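Side-chain contacts in uncharacterized protein NMB1681 (Neisseria meningitidis, PDB 3MW6), which belongs to the FinO family of RNA chaperones and probably binds RNA: residues 18-23 and 27-32; 45-50 and 72-77; 54-59 and 65-70; 80-85 and 117-122. One frame throughout, in Å; residues are numbered along the deposited sequence. Where two conformers were deposited one is given.

Overall arrangement
Contacts 2 and 3 are buried, contact 2 nearer the centre of the chain, whereas contact 1 is a surface contact and contact 4 is partly buried, with 1 and 4 on opposite sides of that centre. Helix 64-76 serves both inner contacts: its earlier turns meet helix 51-58 through aliphatic carbons in contact 3, and its last turn faces a loop through a leucine, a histidine and a water in contact 2. The outer contacts mix apolar touching with hydrogen bonds, from a threonine in contact 1 and from a lysine in contact 4. Side chains of contacts 1 and 3 touch each other, and contacts 2 and 4 meet through Tyr80; both of the latter reach the second subunit.

Contact 1: 18-23 and 27-32; sequences VQTMSK and TEMIAD
Thr27 grips the carbonyl oxygen of Lys23 twice, through its side chain and its backbone, and this is the tight part of the contact. Its OG1 donates to Lys23 O at 2.7 Å, and its N donates to the same Lys23 O at 3.0 Å, the usual helical bond. The two donors come from opposite faces of the carbonyl plane. The hydroxyl can fold back along the helix because OG1 stands beside the backbone N, anti to the carbonyl carbon (chi1 -57°). Looser packing lies on the other side. Met29, deposited as selenomethionine, reaches across to Gln19 and Thr20, in the type I turn from Gln19 to Ser22, and its bend at chi3 (75°) turns the methyl toward Thr20. Met29 CE touches Thr20 CG2 at 3.7 Å, the two side chains crossing at about a right angle, while Met29 SE lies 4.0 Å from Gln19 CB. Gln19 extends onward from there on the exposed side. Thr20 meets Met29 with its methyl; its OG1 is hydrogen-bonded to Ala17 O. Ser22 N-caps the following helix through Lys25 N. Met29, in the second turn of helix 23-37, thus packs back on the preceding turn and also touches Tyr62 in a loop, while Thr27 and Ile30 pack on Val70 of helix 64-76.

Contact 2: 45-50 and 72-77; sequences KPLALG and ANHCRR
Leu47 and Cys75 bring the two backbones closest, with their CA atoms 9.0 Å apart, where the irregular chain between helices 39-42 and 51-58 runs past the last turn of helix 64-76. Side chains span the separation. Leu47 sends CD1 to the imidazole of His74, meeting it obliquely: Leu47 CD1 is 3.9 Å from His74 CD2 and 4.1 Å from His74 NE2. The same methyl lies 4.3 Å from Cys75 SG, a lighter apolar touch. His74 meets it from the opposite direction, its CG anti to the backbone N (chi1 171°) and its ring turned roughly crosswise to the side-chain stem (chi2 91°). The polar link goes through a water, which donates to Lys45 O at 2.7 Å and is hydrogen-bonded to His74 NE2 at 2.9 Å. At the far side of the ring, ND1 bonds the hydroxyl of Tyr35; Phe44 stacks on the imidazole and Phe41 meets it edge-to-face. Both nitrogens of this buried histidine are therefore engaged, which should fix the rotation of its ring, and the water lets a loop carbonyl be satisfied in an otherwise largely apolar and aromatic setting.

Contact 3: 54-59 and 65-70; sequences DLIAAL and ALIARV
Ile67 places its two branches against helix 51-58 through its torsions: chi1 of -69° puts CG2 anti to the backbone N and CG1 beside it, and chi2 of 172° stretches CD1 onward to Leu59. Leu59 meets it with chi1 at -51°, its CG likewise beside the backbone N. Ile67 CG2 lies 3.9 Å from Leu55 CB and, less closely, 4.3 Å from Ile56 CG1. The other branch lies mainly against Leu59 and also near Ile56 CA: Ile67 CD1 is 3.8 Å from Leu59 CB, 4.1 Å from Leu59 CD1 and 3.7 Å from the backbone oxygen Leu59 O. The Leu59 and Ile67 side chains cross obliquely, methyl against methylene and methyl. Ile67 supplies nearly all of its segment's share of the 196 Å² buried, set against Leu55, Ile56 and Leu59. The backbones run close here, with the CA atoms of Ile56 and Ile67 6.9 Å apart, and the contacts between side chains are all apolar. Helices 51-58 and 64-76 thus form a pair joined by a short loop, whose Tyr62 also packs on Ile67. Leu59 continues to His33 of helix 23-37, Leu66 packs on Ile30 of that same helix, and Leu55 touches Leu93, between the two strands of the small hairpin.

Contact 4: 80-85 and 117-122; sequences YLKALA and QALQQQ
The carboxamide of Gln122 is the flat group of this contact, and Lys82 reaches it at its oxygen, neither squarely over a face nor wholly in its plane. Lys82 NZ donates to Gln122 OE1 at 2.8 Å, with a C=O...N angle of 150° and the nitrogen tilted 30° from the carbonyl plane. Gln122 is poorly ordered and exposed, so the finer geometry of this bond deserves caution. Lys82 leaves its helix with CG anti to the backbone N (chi1 -165°), then bends at chi3 and again at chi4, which carries the ammonium group over to the glutamine while the methylenes stay against helix 113-124. There the lysine is an apolar partner: Lys82 CE is 3.8 Å from Ala118 CB, and Lys82 CD comes nearer to the same methyl, at a separation that is short and doubtful. Leu119 slides past the lysine chain in the opposite direction and brings CD1 against CG and CD, although that approach too is closer than normal van der Waals contact and its exact distance is doubtful. Ala118 is buried and short; the CA atoms of Lys82 and Ala118 are 7.2 Å apart. On another side of helix 78-86, Tyr80 OH bonds Glu104 of the second subunit, and Leu81 and Leu84 pack on Ile108 of that subunit. The two local helix axes pass 10.4 Å apart, almost perpendicular: this is a right-angle helix packing, in which Lys82 of helix 78-86 reaches Ala118, Leu119 and Gln122 of the last modelled helix, 113-124, in this FinO-like, mainly helical domain.

Contact 1: 18-23 and 27-32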
loop_
_atom_site.group_PDB
_atom_site.type_symbol
_atom_site.label_atom_id
_atom_site.label_comp_id
_atom_site.label_asym_id
_atom_site.label_seq_id
_atom_site.Cartn_x
_atom_site.Cartn_y
_atom_site.Cartn_z
ATOM N N VAL A 18 34.049 4.605 -0.686
ATOM C CA VAL A 18 34.660 3.347 -0.259
ATOM C C VAL A 18 33.701 2.544 0.615
ATOM O O VAL A 18 33.546 1.337 0.439
ATOM C CB VAL A 18 35.933 3.581 0.558
ATOM C CG1 VAL A 18 36.310 2.302 1.327
ATOM C CG2 VAL A 18 37.076 4.084 -0.330
ATOM N N GLN A 19 33.070 3.210 1.573
ATOM C CA GLN A 19 32.128 2.543 2.469
ATOM C C GLN A 19 30.933 1.936 1.730
ATOM O O GLN A 19 30.412 0.907 2.143
ATOM C CB GLN A 19 31.635 3.508 3.551
ATOM C CG GLN A 19 32.539 3.595 4.757
ATOM C CD GLN A 19 32.144 4.729 5.690
ATOM O OE1 GLN A 19 31.478 5.683 5.281
ATOM N NE2 GLN A 19 32.550 4.627 6.954
ATOM N N THR A 20 30.499 2.567 0.640
ATOM C CA THR A 20 29.304 2.100 -0.072
ATOM C C THR A 20 29.522 0.770 -0.795
ATOM O O THR A 20 28.570 0.175 -1.287
ATOM C CB THR A 20 28.787 3.132 -1.105
ATOM O OG1 THR A 20 29.691 3.183 -2.206
ATOM C CG2 THR A 20 28.668 4.526 -0.492
HETATM N N MSE A 21 30.771 0.320 -0.866
HETATM C CA MSE A 21 31.104 -0.956 -1.497
HETATM C C MSE A 21 30.531 -2.127 -0.705
HETATM O O MSE A 21 30.376 -3.229 -1.227
HETATM C CB MSE A 21 32.620 -1.127 -1.623
HETATM C CG MSE A 21 33.308 -0.121 -2.524
HETATM SE SE MSE A 21 32.756 -0.234 -4.384
HETATM C CE MSE A 21 31.175 0.917 -4.403
ATOM N N SER A 22 30.249 -1.897 0.568
ATOM C CA SER A 22 29.597 -2.920 1.372
ATOM C C SER A 22 28.087 -2.740 1.279
ATOM O O SER A 22 27.562 -1.664 1.563
ATOM C CB SER A 22 30.073 -2.855 2.826
ATOM O OG SER A 22 29.173 -3.509 3.702
ATOM N N LYS A 23 27.401 -3.803 0.878
ATOM C CA LYS A 23 25.946 -3.821 0.728
ATOM C C LYS A 23 25.244 -3.517 2.057
ATOM O O LYS A 23 24.320 -2.701 2.132
ATOM C CB LYS A 23 25.503 -5.202 0.215
ATOM C CG LYS A 23 24.308 -5.190 -0.732
ATOM C CD LYS A 23 24.042 -6.572 -1.340
ATOM C CE LYS A 23 23.263 -7.486 -0.393
ATOM N NZ LYS A 23 22.995 -8.830 -0.995
ATOM N N THR A 27 23.340 -0.006 2.832
ATOM C CA THR A 27 21.939 -0.064 3.276
ATOM C C THR A 27 21.656 0.741 4.554
ATOM O O THR A 27 20.637 1.422 4.651
ATOM C CB THR A 27 21.473 -1.512 3.466
ATOM O OG1 THR A 27 21.648 -2.221 2.232
ATOM C CG2 THR A 27 20.006 -1.552 3.866
ATOM N N GLU A 28 22.551 0.668 5.531
ATOM C CA GLU A 28 22.418 1.517 6.700
ATOM C C GLU A 28 22.547 2.986 6.305
ATOM O O GLU A 28 21.796 3.828 6.791
ATOM C CB GLU A 28 23.465 1.166 7.750
ATOM C CG GLU A 28 23.174 -0.119 8.483
ATOM C CD GLU A 28 24.416 -0.725 9.093
ATOM O OE1 GLU A 28 25.481 -0.075 9.023
ATOM O OE2 GLU A 28 24.332 -1.852 9.632
HETATM N N MSE A 29 23.491 3.298 5.422
HETATM C CA MSE A 29 23.720 4.693 5.050
HETATM C C MSE A 29 22.492 5.279 4.358
HETATM O O MSE A 29 22.156 6.457 4.559
HETATM C CB MSE A 29 24.952 4.844 4.141
HETATM C CG MSE A 29 26.312 4.566 4.794
HETATM SE SE MSE A 29 27.722 4.210 3.463
HETATM C CE MSE A 29 28.006 6.053 2.837
ATOM N N ILE A 30 21.826 4.456 3.546
ATOM C CA ILE A 30 20.685 4.919 2.763
ATOM C C ILE A 30 19.516 5.248 3.672
ATOM O O ILE A 30 18.849 6.276 3.507
ATOM C CB ILE A 30 20.227 3.880 1.735
ATOM C CG1 ILE A 30 21.301 3.711 0.658
ATOM C CG2 ILE A 30 18.916 4.312 1.101
ATOM C CD1 ILE A 30 21.005 2.625 -0.348
ATOM N N ALA A 31 19.282 4.365 4.632
ATOM C CA ALA A 31 18.203 4.520 5.596
ATOM C C ALA A 31 18.430 5.763 6.443
ATOM O O ALA A 31 17.536 6.600 6.574
ATOM C CB ALA A 31 18.091 3.269 6.480
ATOM N N ASP A 32 19.636 5.905 6.988
ATOM C CA ASP A 32 19.973 7.100 7.780
ATOM C C ASP A 32 19.810 8.368 6.945
ATOM O O ASP A 32 19.234 9.353 7.399
ATOM C CB ASP A 32 21.395 7.021 8.346
ATOM C CG ASP A 32 21.558 5.921 9.386
ATOM O OD1 ASP A 32 20.541 5.328 9.830
ATOM O OD2 ASP A 32 22.720 5.648 9.758
#

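Contact 2: 45-50 and 72-77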
loop_
_atom_site.group_PDB
_atom_site.type_symbol
_atom_site.label_atom_id
_atom_site.label_comp_id
_atom_site.label_asym_id
_atom_site.label_seq_id
_atom_site.Cartn_x
_atom_site.Cartn_y
_atom_site.Cartn_z
ATOM N N LYS A 45 4.397 9.024 6.867
ATOM C CA LYS A 45 3.175 9.414 6.191
ATOM C C LYS A 45 2.978 8.481 5.012
ATOM O O LYS A 45 3.946 7.976 4.450
ATOM C CB LYS A 45 3.275 10.850 5.698
ATOM C CG LYS A 45 3.449 11.878 6.814
ATOM C CD LYS A 45 3.606 13.261 6.230
ATOM C CE LYS A 45 3.124 14.337 7.174
ATOM N NZ LYS A 45 3.187 15.682 6.518
ATOM N N PRO A 46 1.722 8.245 4.631
ATOM C CA PRO A 46 1.481 7.465 3.419
ATOM C C PRO A 46 2.246 8.086 2.237
ATOM O O PRO A 46 2.131 9.286 2.012
ATOM C CB PRO A 46 -0.029 7.598 3.227
ATOM C CG PRO A 46 -0.572 7.788 4.603
ATOM C CD PRO A 46 0.472 8.668 5.288
ATOM N N LEU A 47 3.021 7.278 1.517
ATOM C CA LEU A 47 3.881 7.748 0.439
ATOM C C LEU A 47 3.192 7.743 -0.927
ATOM O O LEU A 47 2.450 6.814 -1.274
ATOM C CB LEU A 47 5.147 6.888 0.373
ATOM C CG LEU A 47 5.979 6.930 1.661
ATOM C CD1 LEU A 47 7.063 5.845 1.679
ATOM C CD2 LEU A 47 6.603 8.324 1.844
ATOM N N ALA A 48 3.447 8.787 -1.708
ATOM C CA ALA A 48 2.874 8.898 -3.041
ATOM C C ALA A 48 3.318 7.741 -3.925
ATOM O O ALA A 48 4.425 7.233 -3.759
ATOM C CB ALA A 48 3.294 10.213 -3.682
ATOM N N LEU A 49 2.460 7.354 -4.873
ATOM C CA LEU A 49 2.872 6.525 -6.022
ATOM C C LEU A 49 4.177 7.023 -6.638
ATOM O O LEU A 49 4.362 8.228 -6.844
ATOM C CB LEU A 49 1.795 6.540 -7.119
ATOM C CG LEU A 49 2.137 5.821 -8.443
ATOM C CD1 LEU A 49 2.249 4.303 -8.271
ATOM C CD2 LEU A 49 1.133 6.134 -9.556
ATOM N N GLY A 50 5.085 6.099 -6.926
ATOM C CA GLY A 50 6.315 6.432 -7.623
ATOM C C GLY A 50 7.408 7.028 -6.751
ATOM O O GLY A 50 8.386 7.553 -7.266
ATOM N N ALA A 72 11.354 -0.923 0.739
ATOM C CA ALA A 72 10.460 -2.060 0.996
ATOM C C ALA A 72 10.456 -2.440 2.477
ATOM O O ALA A 72 9.415 -2.809 3.022
ATOM C CB ALA A 72 10.813 -3.293 0.108
ATOM N N ASN A 73 11.617 -2.350 3.120
ATOM C CA ASN A 73 11.705 -2.475 4.577
ATOM C C ASN A 73 10.805 -1.468 5.287
ATOM O O ASN A 73 10.139 -1.781 6.277
ATOM C CB ASN A 73 13.140 -2.236 5.047
ATOM C CG ASN A 73 13.989 -3.492 5.008
ATOM O OD1 ASN A 73 13.580 -4.538 5.506
ATOM N ND2 ASN A 73 15.188 -3.386 4.439
ATOM N N HIS A 74 10.803 -0.244 4.782
ATOM C CA HIS A 74 10.050 0.817 5.426
ATOM C C HIS A 74 8.553 0.540 5.322
ATOM O O HIS A 74 7.828 0.660 6.293
ATOM C CB HIS A 74 10.397 2.156 4.793
ATOM C CG HIS A 74 9.520 3.274 5.241
ATOM N ND1 HIS A 74 9.829 4.076 6.322
ATOM C CD2 HIS A 74 8.347 3.737 4.750
ATOM C CE1 HIS A 74 8.884 4.983 6.474
ATOM N NE2 HIS A 74 7.976 4.802 5.531
ATOM N N CYS A 75 8.089 0.140 4.148
ATOM C CA CYS A 75 6.663 -0.112 3.957
ATOM C C CYS A 75 6.132 -1.374 4.626
ATOM O O CYS A 75 4.920 -1.583 4.665
ATOM C CB CYS A 75 6.314 -0.097 2.464
ATOM S SG CYS A 75 6.598 1.576 1.745
ATOM N N ARG A 76 7.033 -2.203 5.160
ATOM C CA ARG A 76 6.646 -3.440 5.846
ATOM C C ARG A 76 6.449 -3.198 7.333
ATOM O O ARG A 76 5.817 -4.002 8.023
ATOM C CB ARG A 76 7.707 -4.527 5.661
ATOM C CG ARG A 76 7.423 -5.481 4.524
ATOM C CD ARG A 76 8.356 -6.684 4.547
ATOM N NE ARG A 76 9.312 -6.646 3.450
ATOM C CZ ARG A 76 10.583 -6.286 3.588
ATOM N NH1 ARG A 76 11.381 -6.268 2.532
ATOM N NH2 ARG A 76 11.056 -5.952 4.785
ATOM N N ARG A 77 7.006 -2.098 7.829
ATOM C CA ARG A 77 6.908 -1.799 9.244
ATOM C C ARG A 77 5.463 -1.569 9.656
ATOM O O ARG A 77 4.689 -0.954 8.932
ATOM C CB ARG A 77 7.795 -0.604 9.607
ATOM C CG ARG A 77 9.258 -0.869 9.283
ATOM C CD ARG A 77 10.149 0.305 9.580
ATOM N NE ARG A 77 10.102 0.681 10.988
ATOM C CZ ARG A 77 10.876 1.613 11.538
ATOM N NH1 ARG A 77 11.773 2.262 10.793
ATOM N NH2 ARG A 77 10.757 1.896 12.833
HETATM O O HOH W 1 6.362 7.154 5.372
#

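Contact 3: 54-59 and 65-70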
loop_
_atom_site.group_PDB
_atom_site.type_symbol
_atom_site.label_atom_id
_atom_site.label_comp_id
_atom_site.label_asym_id
_atom_site.label_seq_id
_atom_site.Cartn_x
_atom_site.Cartn_y
_atom_site.Cartn_z
ATOM N N ASP A 54 11.420 8.574 -7.391
ATOM C CA ASP A 54 11.869 9.876 -6.892
ATOM C C ASP A 54 13.117 9.755 -6.023
ATOM O O ASP A 54 14.027 10.581 -6.107
ATOM C CB ASP A 54 10.762 10.556 -6.098
ATOM C CG ASP A 54 9.551 10.840 -6.937
ATOM O OD1 ASP A 54 9.705 11.030 -8.163
ATOM O OD2 ASP A 54 8.446 10.864 -6.371
ATOM N N LEU A 55 13.150 8.731 -5.177
ATOM C CA LEU A 55 14.309 8.476 -4.325
ATOM C C LEU A 55 15.528 8.146 -5.183
ATOM O O LEU A 55 16.624 8.655 -4.947
ATOM C CB LEU A 55 14.022 7.318 -3.355
ATOM C CG LEU A 55 13.170 7.565 -2.109
ATOM C CD1 LEU A 55 12.911 6.237 -1.377
ATOM C CD2 LEU A 55 13.896 8.547 -1.212
ATOM N N ILE A 56 15.328 7.299 -6.187
ATOM C CA ILE A 56 16.420 6.873 -7.058
ATOM C C ILE A 56 17.028 8.057 -7.770
ATOM O O ILE A 56 18.249 8.221 -7.793
ATOM C CB ILE A 56 15.949 5.832 -8.086
ATOM C CG1 ILE A 56 15.819 4.467 -7.403
ATOM C CG2 ILE A 56 16.916 5.785 -9.274
ATOM C CD1 ILE A 56 15.044 3.416 -8.214
ATOM N N ALA A 57 16.162 8.895 -8.330
ATOM C CA ALA A 57 16.590 10.107 -9.002
ATOM C C ALA A 57 17.300 11.074 -8.042
ATOM O O ALA A 57 18.298 11.689 -8.409
ATOM C CB ALA A 57 15.399 10.772 -9.669
ATOM N N ALA A 58 16.813 11.190 -6.809
ATOM C CA ALA A 58 17.393 12.141 -5.851
ATOM C C ALA A 58 18.681 11.638 -5.185
ATOM O O ALA A 58 19.447 12.421 -4.617
ATOM C CB ALA A 58 16.356 12.519 -4.772
ATOM N N LEU A 59 18.905 10.328 -5.233
ATOM C CA LEU A 59 20.068 9.727 -4.582
ATOM C C LEU A 59 20.946 8.965 -5.572
ATOM O O LEU A 59 20.997 7.737 -5.536
ATOM C CB LEU A 59 19.630 8.771 -3.467
ATOM C CG LEU A 59 18.632 9.270 -2.423
ATOM C CD1 LEU A 59 18.340 8.170 -1.411
ATOM C CD2 LEU A 59 19.175 10.479 -1.737
ATOM N N ALA A 65 19.066 -0.544 -6.400
ATOM C CA ALA A 65 18.537 -1.778 -5.835
ATOM C C ALA A 65 18.493 -1.726 -4.316
ATOM O O ALA A 65 17.571 -2.252 -3.708
ATOM C CB ALA A 65 19.330 -3.005 -6.316
ATOM N N LEU A 66 19.495 -1.115 -3.696
ATOM C CA LEU A 66 19.510 -1.080 -2.242
ATOM C C LEU A 66 18.533 -0.020 -1.750
ATOM O O LEU A 66 18.017 -0.112 -0.638
ATOM C CB LEU A 66 20.918 -0.833 -1.710
ATOM C CG LEU A 66 21.941 -1.913 -2.066
ATOM C CD1 LEU A 66 23.284 -1.614 -1.424
ATOM C CD2 LEU A 66 21.455 -3.294 -1.648
ATOM N N ILE A 67 18.269 0.977 -2.589
ATOM C CA ILE A 67 17.234 1.963 -2.295
ATOM C C ILE A 67 15.851 1.288 -2.248
ATOM O O ILE A 67 15.064 1.502 -1.317
ATOM C CB ILE A 67 17.265 3.155 -3.297
ATOM C CG1 ILE A 67 18.531 3.995 -3.077
ATOM C CG2 ILE A 67 16.071 4.062 -3.099
ATOM C CD1 ILE A 67 18.765 5.083 -4.121
ATOM N N ALA A 68 15.573 0.449 -3.239
ATOM C CA ALA A 68 14.305 -0.260 -3.291
ATOM C C ALA A 68 14.149 -1.143 -2.053
ATOM O O ALA A 68 13.065 -1.264 -1.507
ATOM C CB ALA A 68 14.220 -1.102 -4.574
ATOM N N ARG A 69 15.247 -1.752 -1.619
ATOM C CA ARG A 69 15.259 -2.620 -0.447
ATOM C C ARG A 69 14.907 -1.837 0.826
ATOM O O ARG A 69 14.094 -2.271 1.634
ATOM C CB ARG A 69 16.642 -3.277 -0.315
ATOM C CG ARG A 69 16.707 -4.441 0.656
ATOM C CD ARG A 69 18.149 -4.876 0.944
ATOM N NE ARG A 69 18.703 -5.771 -0.071
ATOM C CZ ARG A 69 19.868 -6.402 0.052
ATOM N NH1 ARG A 69 20.596 -6.243 1.151
ATOM N NH2 ARG A 69 20.307 -7.192 -0.917
ATOM N N VAL A 70 15.539 -0.680 1.005
ATOM C CA VAL A 70 15.261 0.174 2.166
ATOM C C VAL A 70 13.807 0.640 2.147
ATOM O O VAL A 70 13.092 0.554 3.143
ATOM C CB VAL A 70 16.205 1.385 2.208
ATOM C CG1 VAL A 70 15.773 2.364 3.315
ATOM C CG2 VAL A 70 17.638 0.913 2.424
#

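Contact 4: 80-85 and 117-122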
loop_
_atom_site.group_PDB
_atom_site.type_symbol
_atom_site.label_atom_id
_atom_site.label_comp_id
_atom_site.label_asym_id
_atom_site.label_seq_id
_atom_site.Cartn_x
_atom_site.Cartn_y
_atom_site.Cartn_z
ATOM N N TYR A 80 4.138 1.933 9.403
ATOM C CA TYR A 80 3.665 2.320 8.075
ATOM C C TYR A 80 2.263 1.771 7.771
ATOM O O TYR A 80 1.366 2.503 7.326
ATOM C CB TYR A 80 4.651 1.883 6.995
ATOM C CG TYR A 80 4.298 2.482 5.660
ATOM C CD1 TYR A 80 4.440 3.842 5.443
ATOM C CD2 TYR A 80 3.794 1.697 4.624
ATOM C CE1 TYR A 80 4.106 4.419 4.231
ATOM C CE2 TYR A 80 3.455 2.278 3.392
ATOM C CZ TYR A 80 3.614 3.645 3.212
ATOM O OH TYR A 80 3.295 4.247 2.010
ATOM N N LEU A 81 2.061 0.486 8.020
ATOM C CA LEU A 81 0.735 -0.096 7.826
ATOM C C LEU A 81 -0.305 0.656 8.653
ATOM O O LEU A 81 -1.435 0.893 8.217
ATOM C CB LEU A 81 0.744 -1.575 8.223
ATOM C CG LEU A 81 1.689 -2.427 7.384
ATOM C CD1 LEU A 81 1.722 -3.874 7.870
ATOM C CD2 LEU A 81 1.242 -2.366 5.938
ATOM N N LYS A 82 0.080 1.017 9.867
ATOM C CA LYS A 82 -0.812 1.745 10.761
ATOM C C LYS A 82 -1.152 3.118 10.145
ATOM O O LYS A 82 -2.271 3.601 10.270
ATOM C CB LYS A 82 -0.148 1.884 12.132
ATOM C CG LYS A 82 -1.051 2.285 13.246
ATOM C CD LYS A 82 -0.479 1.807 14.581
ATOM C CE LYS A 82 0.939 2.314 14.821
ATOM N NZ LYS A 82 0.992 3.779 15.131
ATOM N N ALA A 83 -0.196 3.701 9.432
ATOM C CA ALA A 83 -0.405 4.979 8.749
ATOM C C ALA A 83 -1.378 4.767 7.603
ATOM O O ALA A 83 -2.227 5.607 7.336
ATOM C CB ALA A 83 0.931 5.546 8.210
ATOM N N LEU A 84 -1.253 3.641 6.916
ATOM C CA LEU A 84 -2.168 3.360 5.820
ATOM C C LEU A 84 -3.569 3.126 6.374
ATOM O O LEU A 84 -4.563 3.493 5.750
ATOM C CB LEU A 84 -1.717 2.133 5.028
ATOM C CG LEU A 84 -0.446 2.213 4.203
ATOM C CD1 LEU A 84 -0.339 0.919 3.414
ATOM C CD2 LEU A 84 -0.474 3.405 3.256
ATOM N N ALA A 85 -3.656 2.510 7.547
ATOM C CA ALA A 85 -4.960 2.308 8.191
ATOM C C ALA A 85 -5.583 3.638 8.588
ATOM O O ALA A 85 -6.817 3.781 8.650
ATOM C CB ALA A 85 -4.806 1.452 9.424
ATOM N N GLN A 117 -2.448 -5.511 16.415
ATOM C CA GLN A 117 -1.490 -5.379 17.501
ATOM C C GLN A 117 -1.142 -3.903 17.761
ATOM O O GLN A 117 -1.414 -3.385 18.841
ATOM C CB GLN A 117 -0.219 -6.174 17.189
ATOM C CG GLN A 117 0.695 -6.325 18.383
ATOM C CD GLN A 117 1.929 -7.144 18.079
ATOM O OE1 GLN A 117 2.426 -7.151 16.956
ATOM N NE2 GLN A 117 2.438 -7.837 19.091
ATOM N N ALA A 118 -0.558 -3.235 16.766
ATOM C CA ALA A 118 -0.074 -1.851 16.916
ATOM C C ALA A 118 -1.106 -0.838 17.424
ATOM O O ALA A 118 -0.765 0.052 18.202
ATOM C CB ALA A 118 0.565 -1.347 15.614
ATOM N N LEU A 119 -2.352 -0.953 16.969
ATOM C CA LEU A 119 -3.423 -0.066 17.429
ATOM C C LEU A 119 -3.760 -0.326 18.891
ATOM O O LEU A 119 -4.078 0.607 19.633
ATOM C CB LEU A 119 -4.677 -0.218 16.564
ATOM C CG LEU A 119 -4.947 0.901 15.550
ATOM C CD1 LEU A 119 -3.670 1.351 14.893
ATOM C CD2 LEU A 119 -5.958 0.464 14.499
ATOM N N GLN A 120 -3.692 -1.595 19.296
ATOM C CA GLN A 120 -3.916 -1.981 20.688
ATOM C C GLN A 120 -2.805 -1.481 21.621
ATOM O O GLN A 120 -3.062 -1.081 22.766
ATOM C CB GLN A 120 -4.038 -3.497 20.812
ATOM C CG GLN A 120 -5.369 -4.055 20.381
ATOM C CD GLN A 120 -5.587 -5.449 20.932
ATOM O OE1 GLN A 120 -6.699 -5.977 20.899
ATOM N NE2 GLN A 120 -4.524 -6.047 21.459
ATOM N N GLN A 121 -1.569 -1.525 21.129
ATOM C CA GLN A 121 -0.427 -1.020 21.880
ATOM C C GLN A 121 -0.526 0.494 22.041
ATOM O O GLN A 121 -0.437 1.011 23.150
ATOM C CB GLN A 121 0.885 -1.402 21.185
ATOM C CG GLN A 121 1.168 -2.903 21.181
ATOM C CD GLN A 121 2.341 -3.282 20.291
ATOM O OE1 GLN A 121 2.657 -2.587 19.327
ATOM N NE2 GLN A 121 2.985 -4.398 20.607
ATOM N N GLN A 122 -0.729 1.187 20.924
ATOM C CA GLN A 122 -0.847 2.647 20.890
ATOM C C GLN A 122 -1.853 3.224 21.900
ATOM O O GLN A 122 -1.607 4.270 22.505
ATOM C CB GLN A 122 -1.202 3.095 19.468
ATOM C CG GLN A 122 -1.389 4.587 19.290
ATOM C CD GLN A 122 -1.503 4.977 17.829
ATOM O OE1 GLN A 122 -0.511 4.979 17.101
ATOM N NE2 GLN A 122 -2.718 5.302 17.390
#